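Long-range contacts in Iron(III) ABC transporter, periplasmic iron-compound-binding protein (Vibrio cholerae, PDB 5GGY), which probably binds ferric hydroxamate siderophores such as Desferal in the periplasm and hands them to an ABC transporter for iron uptake: residues Trp24-Glu32 / Trp256-Tyr266; Phe106-Ile117 / Thr177-Val185. One frame throughout, in Å; residues are numbered along the deposited sequence.

Interaction 1: Trp24-Glu32 / Trp256-Tyr266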
loop_
_atom_site.group_PDB
_atom_site.type_symbol
_atom_site.label_atom_id
_atom_site.label_comp_id
_atom_site.label_asym_id
_atom_site.label_seq_id
_atom_site.Cartn_x
_atom_site.Cartn_y
_atom_site.Cartn_z
ATOM N N TRP A 24 -18.579 10.298 7.488
ATOM C CA TRP A 24 -17.681 9.753 8.500
ATOM C C TRP A 24 -16.375 9.219 7.918
ATOM O O TRP A 24 -15.326 9.317 8.558
ATOM C CB TRP A 24 -18.386 8.651 9.288
ATOM C CG TRP A 24 -19.350 9.186 10.297
ATOM C CD1 TRP A 24 -19.528 10.496 10.644
ATOM C CD2 TRP A 24 -20.272 8.431 11.093
ATOM N NE1 TRP A 24 -20.502 10.602 11.608
ATOM C CE2 TRP A 24 -20.976 9.349 11.900
ATOM C CE3 TRP A 24 -20.573 7.071 11.202
ATOM C CZ2 TRP A 24 -21.958 8.949 12.804
ATOM C CZ3 TRP A 24 -21.547 6.677 12.100
ATOM C CH2 TRP A 24 -22.228 7.613 12.888
ATOM N N ASP A 25 -16.438 8.652 6.717
ATOM C CA ASP A 25 -15.238 8.130 6.073
ATOM C C ASP A 25 -14.289 9.279 5.750
ATOM O O ASP A 25 -13.093 9.201 6.017
ATOM C CB ASP A 25 -15.594 7.336 4.810
ATOM C CG ASP A 25 -16.341 8.163 3.782
ATOM O OD1 ASP A 25 -16.947 9.185 4.163
ATOM O OD2 ASP A 25 -16.323 7.788 2.590
ATOM N N LEU A 26 -14.845 10.353 5.196
ATOM C CA LEU A 26 -14.083 11.557 4.890
ATOM C C LEU A 26 -13.598 12.242 6.159
ATOM O O LEU A 26 -12.512 12.821 6.183
ATOM C CB LEU A 26 -14.928 12.532 4.070
ATOM C CG LEU A 26 -15.284 12.085 2.654
ATOM C CD1 LEU A 26 -16.146 13.130 1.954
ATOM C CD2 LEU A 26 -14.019 11.793 1.852
ATOM N N LEU A 27 -14.414 12.183 7.206
ATOM C CA LEU A 27 -14.034 12.732 8.501
ATOM C C LEU A 27 -12.799 12.019 9.025
ATOM O O LEU A 27 -11.891 12.649 9.562
ATOM C CB LEU A 27 -15.182 12.610 9.504
ATOM C CG LEU A 27 -14.893 13.100 10.926
ATOM C CD1 LEU A 27 -14.344 14.521 10.926
ATOM C CD2 LEU A 27 -16.143 13.013 11.787
ATOM N N GLU A 28 -12.774 10.700 8.864
ATOM C CA GLU A 28 -11.619 9.899 9.252
ATOM C C GLU A 28 -10.386 10.279 8.436
ATOM O O GLU A 28 -9.302 10.466 8.989
ATOM C CB GLU A 28 -11.916 8.407 9.081
ATOM C CG GLU A 28 -10.674 7.524 9.114
ATOM C CD GLU A 28 -10.940 6.127 8.596
ATOM O OE1 GLU A 28 -10.000 5.502 8.060
ATOM O OE2 GLU A 28 -12.088 5.651 8.730
ATOM N N GLN A 29 -10.569 10.399 7.123
ATOM C CA GLN A 29 -9.477 10.704 6.204
ATOM C C GLN A 29 -8.740 11.991 6.563
ATOM O O GLN A 29 -7.514 11.999 6.660
ATOM C CB GLN A 29 -9.998 10.802 4.766
ATOM C CG GLN A 29 -10.651 9.535 4.219
ATOM C CD GLN A 29 -9.657 8.442 3.864
ATOM O OE1 GLN A 29 -8.806 8.068 4.671
ATOM N NE2 GLN A 29 -9.766 7.920 2.646
ATOM N N VAL A 30 -9.483 13.078 6.757
ATOM C CA VAL A 30 -8.860 14.370 7.035
ATOM C C VAL A 30 -8.196 14.397 8.410
ATOM O O VAL A 30 -7.166 15.043 8.592
ATOM C CB VAL A 30 -9.874 15.537 6.938
ATOM C CG1 VAL A 30 -10.273 15.776 5.494
ATOM C CG2 VAL A 30 -11.097 15.274 7.804
ATOM N N LEU A 31 -8.779 13.691 9.373
ATOM C CA LEU A 31 -8.213 13.637 10.717
ATOM C C LEU A 31 -6.879 12.903 10.723
ATOM O O LEU A 31 -5.929 13.337 11.377
ATOM C CB LEU A 31 -9.184 12.967 11.693
ATOM C CG LEU A 31 -10.403 13.778 12.133
ATOM C CD1 LEU A 31 -11.240 12.984 13.124
ATOM C CD2 LEU A 31 -9.978 15.111 12.728
ATOM N N GLU A 32 -6.816 11.793 9.992
ATOM C CA GLU A 32 -5.594 11.000 9.905
ATOM C C GLU A 32 -4.481 11.767 9.201
ATOM O O GLU A 32 -3.299 11.504 9.420
ATOM C CB GLU A 32 -5.862 9.680 9.180
ATOM C CG GLU A 32 -6.820 8.752 9.908
ATOM C CD GLU A 32 -6.193 8.079 11.116
ATOM O OE1 GLU A 32 -6.929 7.392 11.855
ATOM O OE2 GLU A 32 -4.969 8.227 11.326
ATOM N N TRP A 256 -15.599 1.222 12.182
ATOM C CA TRP A 256 -16.481 1.585 11.080
ATOM C C TRP A 256 -16.119 0.826 9.806
ATOM O O TRP A 256 -15.007 0.948 9.284
ATOM C CB TRP A 256 -16.430 3.096 10.843
ATOM C CG TRP A 256 -17.530 3.638 9.969
ATOM C CD1 TRP A 256 -17.382 4.441 8.877
ATOM C CD2 TRP A 256 -18.942 3.429 10.123
ATOM N NE1 TRP A 256 -18.610 4.744 8.339
ATOM C CE2 TRP A 256 -19.584 4.133 9.084
ATOM C CE3 TRP A 256 -19.724 2.713 11.035
ATOM C CZ2 TRP A 256 -20.971 4.144 8.934
ATOM C CZ3 TRP A 256 -21.100 2.723 10.884
ATOM C CH2 TRP A 256 -21.709 3.433 9.841
ATOM N N SER A 257 -17.069 0.037 9.315
ATOM C CA SER A 257 -16.848 -0.798 8.142
ATOM C C SER A 257 -17.117 -0.038 6.850
ATOM O O SER A 257 -17.112 -0.618 5.765
ATOM C CB SER A 257 -17.727 -2.046 8.205
ATOM O OG SER A 257 -17.592 -2.709 9.451
ATOM N N TYR A 258 -17.356 1.262 6.977
ATOM C CA TYR A 258 -17.567 2.121 5.820
ATOM C C TYR A 258 -16.724 3.387 5.940
ATOM O O TYR A 258 -17.217 4.496 5.734
ATOM C CB TYR A 258 -19.047 2.476 5.677
ATOM C CG TYR A 258 -19.975 1.317 5.974
ATOM C CD1 TYR A 258 -20.555 1.171 7.229
ATOM C CD2 TYR A 258 -20.261 0.364 5.006
ATOM C CE1 TYR A 258 -21.397 0.118 7.507
ATOM C CE2 TYR A 258 -21.105 -0.698 5.276
ATOM C CZ TYR A 258 -21.670 -0.816 6.530
ATOM O OH TYR A 258 -22.511 -1.868 6.815
ATOM N N GLY A 259 -15.450 3.213 6.275
ATOM C CA GLY A 259 -14.573 4.339 6.539
ATOM C C GLY A 259 -13.498 4.563 5.493
ATOM O O GLY A 259 -13.659 4.197 4.328
ATOM N N GLY A 260 -12.393 5.168 5.917
ATOM C CA GLY A 260 -11.305 5.505 5.017
ATOM C C GLY A 260 -10.155 4.518 5.033
ATOM O O GLY A 260 -10.331 3.341 5.349
ATOM N N ALA A 261 -8.967 5.011 4.692
ATOM C CA ALA A 261 -7.776 4.175 4.571
ATOM C C ALA A 261 -7.349 3.555 5.896
ATOM O O ALA A 261 -6.994 2.380 5.948
ATOM C CB ALA A 261 -6.624 4.982 3.986
ATOM N N MET A 262 -7.379 4.344 6.963
ATOM C CA MET A 262 -6.878 3.882 8.253
ATOM C C MET A 262 -7.881 2.991 8.979
ATOM O O MET A 262 -7.522 2.304 9.938
ATOM C CB MET A 262 -6.491 5.074 9.134
ATOM C CG MET A 262 -5.233 5.805 8.668
ATOM S SD MET A 262 -3.758 4.766 8.599
ATOM C CE MET A 262 -3.611 4.497 6.835
ATOM N N SER A 263 -9.129 2.996 8.516
ATOM C CA SER A 263 -10.142 2.092 9.051
ATOM C C SER A 263 -9.786 0.652 8.700
ATOM O O SER A 263 -10.225 -0.285 9.362
ATOM C CB SER A 263 -11.532 2.440 8.513
ATOM O OG SER A 263 -11.645 2.095 7.142
ATOM N N LEU A 264 -8.993 0.488 7.645
ATOM C CA LEU A 264 -8.498 -0.821 7.242
ATOM C C LEU A 264 -7.519 -1.355 8.283
ATOM O O LEU A 264 -7.529 -2.544 8.608
ATOM C CB LEU A 264 -7.826 -0.743 5.868
ATOM C CG LEU A 264 -8.661 -0.125 4.744
ATOM C CD1 LEU A 264 -7.823 0.045 3.486
ATOM C CD2 LEU A 264 -9.895 -0.966 4.464
ATOM N N ARG A 265 -6.678 -0.464 8.801
ATOM C CA ARG A 265 -5.718 -0.821 9.838
ATOM C C ARG A 265 -6.423 -1.156 11.147
ATOM O O ARG A 265 -6.081 -2.133 11.812
ATOM C CB ARG A 265 -4.719 0.316 10.069
ATOM C CG ARG A 265 -3.686 0.023 11.152
ATOM C CD ARG A 265 -3.071 1.300 11.718
ATOM N NE ARG A 265 -2.260 1.032 12.903
ATOM C CZ ARG A 265 -0.931 1.006 12.916
ATOM N NH1 ARG A 265 -0.245 1.242 11.806
ATOM N NH2 ARG A 265 -0.284 0.748 14.044
ATOM N N TYR A 266 -7.400 -0.332 11.513
ATOM C CA TYR A 266 -8.162 -0.530 12.742
ATOM C C TYR A 266 -8.964 -1.822 12.687
ATOM O O TYR A 266 -9.009 -2.580 13.657
ATOM C CB TYR A 266 -9.097 0.654 12.988
ATOM C CG TYR A 266 -8.387 1.986 13.096
ATOM C CD1 TYR A 266 -8.935 3.135 12.540
ATOM C CD2 TYR A 266 -7.173 2.096 13.759
ATOM C CE1 TYR A 266 -8.294 4.352 12.637
ATOM C CE2 TYR A 266 -6.522 3.313 13.862
ATOM C CZ TYR A 266 -7.089 4.436 13.299
ATOM O OH TYR A 266 -6.445 5.647 13.400
HETATM O O HOH W 1 -14.035 5.529 2.092
#
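W24 sets the edge of its six-membered ring on one face of the W256 indole, an edge-to-face pair with centroids 5.1 Å apart and planes at 73°; Y258 CD1 lies over the rim of the opposite face of W256. Deeper in, E28 reaches straight across to the turn that leads into helix 262-276. Its chain is extended, with CG anti to the backbone N (chi1 165°), which carries the carboxylate to the backbone of the turn. There E28 OE2 takes a nearly straight hydrogen bond from G260 N at 2.9 Å, met from above the carboxylate plane, while OE1 receives a weak, bent one from S263 N at 2.7 Å. These peptide N-H groups, close to a helix start, would probably help stabilise the buried charge. Next to it Q29, bent at chi2, turns its amide over G260, and its OE1 accepts from A261 N at 3.1 Å; its NE2 bonds to A116 O. At the far end E32 lies against M262 CG, and E32 OE1 is modelled 2.4 Å from Y266 OH, near the plane of the phenol ring, a hydrogen bond whose length is doubtful; OE2 pairs with K136. A water joins D25 OD2 to G259 O. The helices run roughly perpendicular, flanked by helix 112-126 at Q29 and A261, helix 130-154 at M262, and helix 43-49 at W24 and W256.

Interaction 2: Phe106-Ile117 / Thr177-Val185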
loop_
_atom_site.group_PDB
_atom_site.type_symbol
_atom_site.label_atom_id
_atom_site.label_comp_id
_atom_site.label_asym_id
_atom_site.label_seq_id
_atom_site.Cartn_x
_atom_site.Cartn_y
_atom_site.Cartn_z
ATOM N N PHE A 106 -17.960 2.929 -1.983
ATOM C CA PHE A 106 -18.895 1.887 -1.566
ATOM C C PHE A 106 -20.051 1.720 -2.545
ATOM O O PHE A 106 -21.159 1.348 -2.159
ATOM C CB PHE A 106 -19.424 2.183 -0.160
ATOM C CG PHE A 106 -18.338 2.360 0.862
ATOM C CD1 PHE A 106 -17.743 1.257 1.451
ATOM C CD2 PHE A 106 -17.899 3.625 1.223
ATOM C CE1 PHE A 106 -16.734 1.415 2.385
ATOM C CE2 PHE A 106 -16.891 3.784 2.153
ATOM C CZ PHE A 106 -16.307 2.679 2.730
ATOM N N SER A 107 -19.786 1.993 -3.818
ATOM C CA SER A 107 -20.770 1.727 -4.853
ATOM C C SER A 107 -20.677 0.261 -5.250
ATOM O O SER A 107 -19.753 -0.443 -4.841
ATOM C CB SER A 107 -20.559 2.635 -6.068
ATOM O OG SER A 107 -19.952 1.928 -7.134
ATOM N N GLU A 108 -21.644 -0.187 -6.040
ATOM C CA GLU A 108 -21.724 -1.569 -6.498
ATOM C C GLU A 108 -20.444 -2.027 -7.195
ATOM O O GLU A 108 -19.992 -3.159 -7.014
ATOM C CB GLU A 108 -22.924 -1.735 -7.438
ATOM C CG GLU A 108 -23.291 -0.476 -8.223
ATOM C CD GLU A 108 -24.121 0.513 -7.417
ATOM O OE1 GLU A 108 -24.764 0.085 -6.435
ATOM O OE2 GLU A 108 -24.113 1.717 -7.754
ATOM N N GLN A 109 -19.854 -1.129 -7.975
ATOM C CA GLN A 109 -18.690 -1.460 -8.787
ATOM C C GLN A 109 -17.380 -0.983 -8.168
ATOM O O GLN A 109 -16.310 -1.218 -8.722
ATOM C CB GLN A 109 -18.857 -0.872 -10.190
ATOM C CG GLN A 109 -19.252 0.592 -10.206
ATOM C CD GLN A 109 -19.821 1.021 -11.539
ATOM O OE1 GLN A 109 -21.036 0.995 -11.744
ATOM N NE2 GLN A 109 -18.947 1.410 -12.460
ATOM N N ASP A 110 -17.467 -0.315 -7.023
ATOM C CA ASP A 110 -16.270 0.120 -6.310
ATOM C C ASP A 110 -15.669 -1.000 -5.470
ATOM O O ASP A 110 -16.386 -1.777 -4.843
ATOM C CB ASP A 110 -16.572 1.315 -5.399
ATOM C CG ASP A 110 -16.712 2.612 -6.163
ATOM O OD1 ASP A 110 -17.440 3.505 -5.681
ATOM O OD2 ASP A 110 -16.100 2.741 -7.247
ATOM N N ASN A 111 -14.344 -1.083 -5.467
ATOM C CA ASN A 111 -13.650 -1.863 -4.458
ATOM C C ASN A 111 -13.320 -0.930 -3.305
ATOM O O ASN A 111 -12.351 -0.180 -3.363
ATOM C CB ASN A 111 -12.390 -2.522 -5.012
ATOM C CG ASN A 111 -11.782 -3.506 -4.036
ATOM O OD1 ASN A 111 -10.910 -3.153 -3.242
ATOM N ND2 ASN A 111 -12.257 -4.746 -4.074
ATOM N N ALA A 112 -14.146 -0.993 -2.265
ATOM C CA ALA A 112 -14.183 0.012 -1.202
ATOM C C ALA A 112 -12.819 0.383 -0.625
ATOM O O ALA A 112 -12.482 1.561 -0.522
ATOM C CB ALA A 112 -15.094 -0.466 -0.084
ATOM N N ALA A 113 -12.036 -0.624 -0.256
ATOM C CA ALA A 113 -10.746 -0.395 0.391
ATOM C C ALA A 113 -9.740 0.294 -0.527
ATOM O O ALA A 113 -9.004 1.178 -0.095
ATOM C CB ALA A 113 -10.180 -1.700 0.884
ATOM N N GLN A 114 -9.707 -0.115 -1.792
ATOM C CA GLN A 114 -8.807 0.502 -2.760
ATOM C C GLN A 114 -9.192 1.953 -3.004
ATOM O O GLN A 114 -8.326 2.821 -3.111
ATOM C CB GLN A 114 -8.811 -0.269 -4.080
ATOM C CG GLN A 114 -8.174 -1.643 -3.999
ATOM C CD GLN A 114 -8.134 -2.336 -5.348
ATOM O OE1 GLN A 114 -8.407 -1.723 -6.380
ATOM N NE2 GLN A 114 -7.797 -3.622 -5.346
ATOM N N VAL A 115 -10.496 2.207 -3.085
ATOM C CA VAL A 115 -11.007 3.556 -3.300
ATOM C C VAL A 115 -10.722 4.433 -2.085
ATOM O O VAL A 115 -10.386 5.608 -2.215
ATOM C CB VAL A 115 -12.521 3.543 -3.591
ATOM C CG1 VAL A 115 -13.052 4.958 -3.746
ATOM C CG2 VAL A 115 -12.807 2.736 -4.845
ATOM N N ALA A 116 -10.845 3.841 -0.901
ATOM C CA ALA A 116 -10.543 4.535 0.348
ATOM C C ALA A 116 -9.079 4.947 0.405
ATOM O O ALA A 116 -8.752 6.048 0.849
ATOM C CB ALA A 116 -10.888 3.662 1.543
ATOM N N ILE A 117 -8.206 4.052 -0.047
ATOM C CA ILE A 117 -6.776 4.320 -0.106
ATOM C C ILE A 117 -6.465 5.404 -1.130
ATOM O O ILE A 117 -5.652 6.293 -0.888
ATOM C CB ILE A 117 -5.979 3.042 -0.461
ATOM C CG1 ILE A 117 -6.034 2.047 0.693
ATOM C CG2 ILE A 117 -4.540 3.386 -0.797
ATOM C CD1 ILE A 117 -5.311 0.753 0.406
ATOM N N THR A 177 -19.347 -8.313 1.681
ATOM C CA THR A 177 -19.105 -8.942 0.390
ATOM C C THR A 177 -17.681 -8.734 -0.126
ATOM O O THR A 177 -16.831 -8.178 0.568
ATOM C CB THR A 177 -20.097 -8.416 -0.662
ATOM O OG1 THR A 177 -19.814 -7.042 -0.952
ATOM C CG2 THR A 177 -21.528 -8.533 -0.148
ATOM N N GLU A 178 -17.443 -9.180 -1.356
ATOM C CA GLU A 178 -16.106 -9.198 -1.950
ATOM C C GLU A 178 -15.496 -7.805 -2.091
ATOM O O GLU A 178 -14.285 -7.635 -1.951
ATOM C CB GLU A 178 -16.151 -9.878 -3.321
ATOM C CG GLU A 178 -14.796 -10.035 -3.987
ATOM C CD GLU A 178 -14.895 -10.617 -5.383
ATOM O OE1 GLU A 178 -13.837 -10.907 -5.982
ATOM O OE2 GLU A 178 -16.029 -10.785 -5.881
ATOM N N ASN A 179 -16.336 -6.813 -2.360
ATOM C CA ASN A 179 -15.862 -5.453 -2.579
ATOM C C ASN A 179 -15.865 -4.610 -1.307
ATOM O O ASN A 179 -15.659 -3.399 -1.358
ATOM C CB ASN A 179 -16.712 -4.768 -3.648
ATOM C CG ASN A 179 -18.170 -4.669 -3.253
ATOM O OD1 ASN A 179 -18.671 -5.479 -2.474
ATOM N ND2 ASN A 179 -18.862 -3.668 -3.788
ATOM N N SER A 180 -16.100 -5.253 -0.168
ATOM C CA SER A 180 -16.151 -4.542 1.105
ATOM C C SER A 180 -14.757 -4.342 1.689
ATOM O O SER A 180 -13.783 -4.932 1.225
ATOM C CB SER A 180 -17.030 -5.294 2.108
ATOM O OG SER A 180 -16.466 -6.549 2.442
ATOM N N THR A 181 -14.670 -3.497 2.711
ATOM C CA THR A 181 -13.410 -3.261 3.408
ATOM C C THR A 181 -13.021 -4.379 4.394
ATOM O O THR A 181 -11.830 -4.643 4.567
ATOM C CB THR A 181 -13.426 -1.905 4.161
ATOM O OG1 THR A 181 -14.583 -1.817 4.998
ATOM C CG2 THR A 181 -13.434 -0.750 3.171
ATOM N N PRO A 182 -14.003 -5.038 5.048
ATOM C CA PRO A 182 -13.540 -6.161 5.875
ATOM C C PRO A 182 -12.994 -7.321 5.044
ATOM O O PRO A 182 -12.084 -8.019 5.490
ATOM C CB PRO A 182 -14.802 -6.583 6.633
ATOM C CG PRO A 182 -15.661 -5.373 6.642
ATOM C CD PRO A 182 -15.418 -4.722 5.320
ATOM N N GLN A 183 -13.548 -7.517 3.852
ATOM C CA GLN A 183 -13.059 -8.544 2.935
ATOM C C GLN A 183 -11.597 -8.295 2.579
ATOM O O GLN A 183 -10.783 -9.219 2.554
ATOM C CB GLN A 183 -13.915 -8.583 1.667
ATOM C CG GLN A 183 -13.359 -9.468 0.563
ATOM C CD GLN A 183 -13.440 -10.948 0.887
ATOM O OE1 GLN A 183 -14.102 -11.357 1.841
ATOM N NE2 GLN A 183 -12.764 -11.764 0.086
ATOM N N TYR A 184 -11.276 -7.035 2.304
ATOM C CA TYR A 184 -9.912 -6.621 2.012
ATOM C C TYR A 184 -9.009 -6.904 3.206
ATOM O O TYR A 184 -7.882 -7.373 3.053
ATOM C CB TYR A 184 -9.883 -5.134 1.648
ATOM C CG TYR A 184 -8.505 -4.498 1.647
ATOM C CD1 TYR A 184 -7.982 -3.910 2.797
ATOM C CD2 TYR A 184 -7.745 -4.451 0.488
ATOM C CE1 TYR A 184 -6.733 -3.324 2.795
ATOM C CE2 TYR A 184 -6.497 -3.864 0.476
ATOM C CZ TYR A 184 -5.996 -3.300 1.632
ATOM O OH TYR A 184 -4.751 -2.715 1.627
ATOM N N VAL A 185 -9.523 -6.607 4.393
ATOM C CA VAL A 185 -8.802 -6.847 5.636
ATOM C C VAL A 185 -8.515 -8.337 5.835
ATOM O O VAL A 185 -7.397 -8.719 6.193
ATOM C CB VAL A 185 -9.590 -6.300 6.843
ATOM C CG1 VAL A 185 -9.112 -6.931 8.142
ATOM C CG2 VAL A 185 -9.496 -4.776 6.899
#
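Two helix starts meet in this part of the periplasmic binding protein fold: N111 is the N-cap of helix 112-126, and S180 that of helix 181-188, the latter following a type I beta turn from T177 to S180. The turn reaches segment 106-117 through N179. Its backbone O accepts from A112 N at 3.0 Å, tying up a first-turn N-H of helix 112-126, and its side-chain ND2 gives a hydrogen bond to D110 O at 3.3 Å, nearly along the C=O axis. ND2 also bonds to K200 O, so the amide bridges two loops. From the first helical residues on, the contact is apolar. T181 CG2 touches A112 CB at 3.7 Å and, on the same side, F106 CE1 at 4.0 Å. L264 of helix 262-276 touches A113, T181 and Y184, and S57 of the second subunit packs on Y184. The Y184 side chain, with CG anti to the backbone N (chi1 166°), lays a ring face under A113: the methyl CB stands 3.7 Å from the ring centroid, 27° off the normal, in a CH-pi contact, while I117 CD1 approaches Y184 OH at 3.7 Å.

Helix 112-126 lies beside Q29 of interaction 1 and also forms half of interaction 2, and helix 262-276 reaches both through L264. Further junctions lie where Y258 touches F106 and where S257 O packs closely against T181 OG1. Both contacts are largely buried and both pair roughly perpendicular helix segments, but interaction 1 lies nearer the centre of the chain, whereas interaction 2 runs out to exposed residues such as E108 and E178 and is touched by the second subunit. Their chemistry differs accordingly. In 24-32 / 256-266, acidic and amide side chains accept from backbone N-H groups beside a pair of tryptophans; in 106-117 / 177-185, one asparagine supplies the polar bonds and methyl groups packed against the F106 and Y184 rings make up the rest.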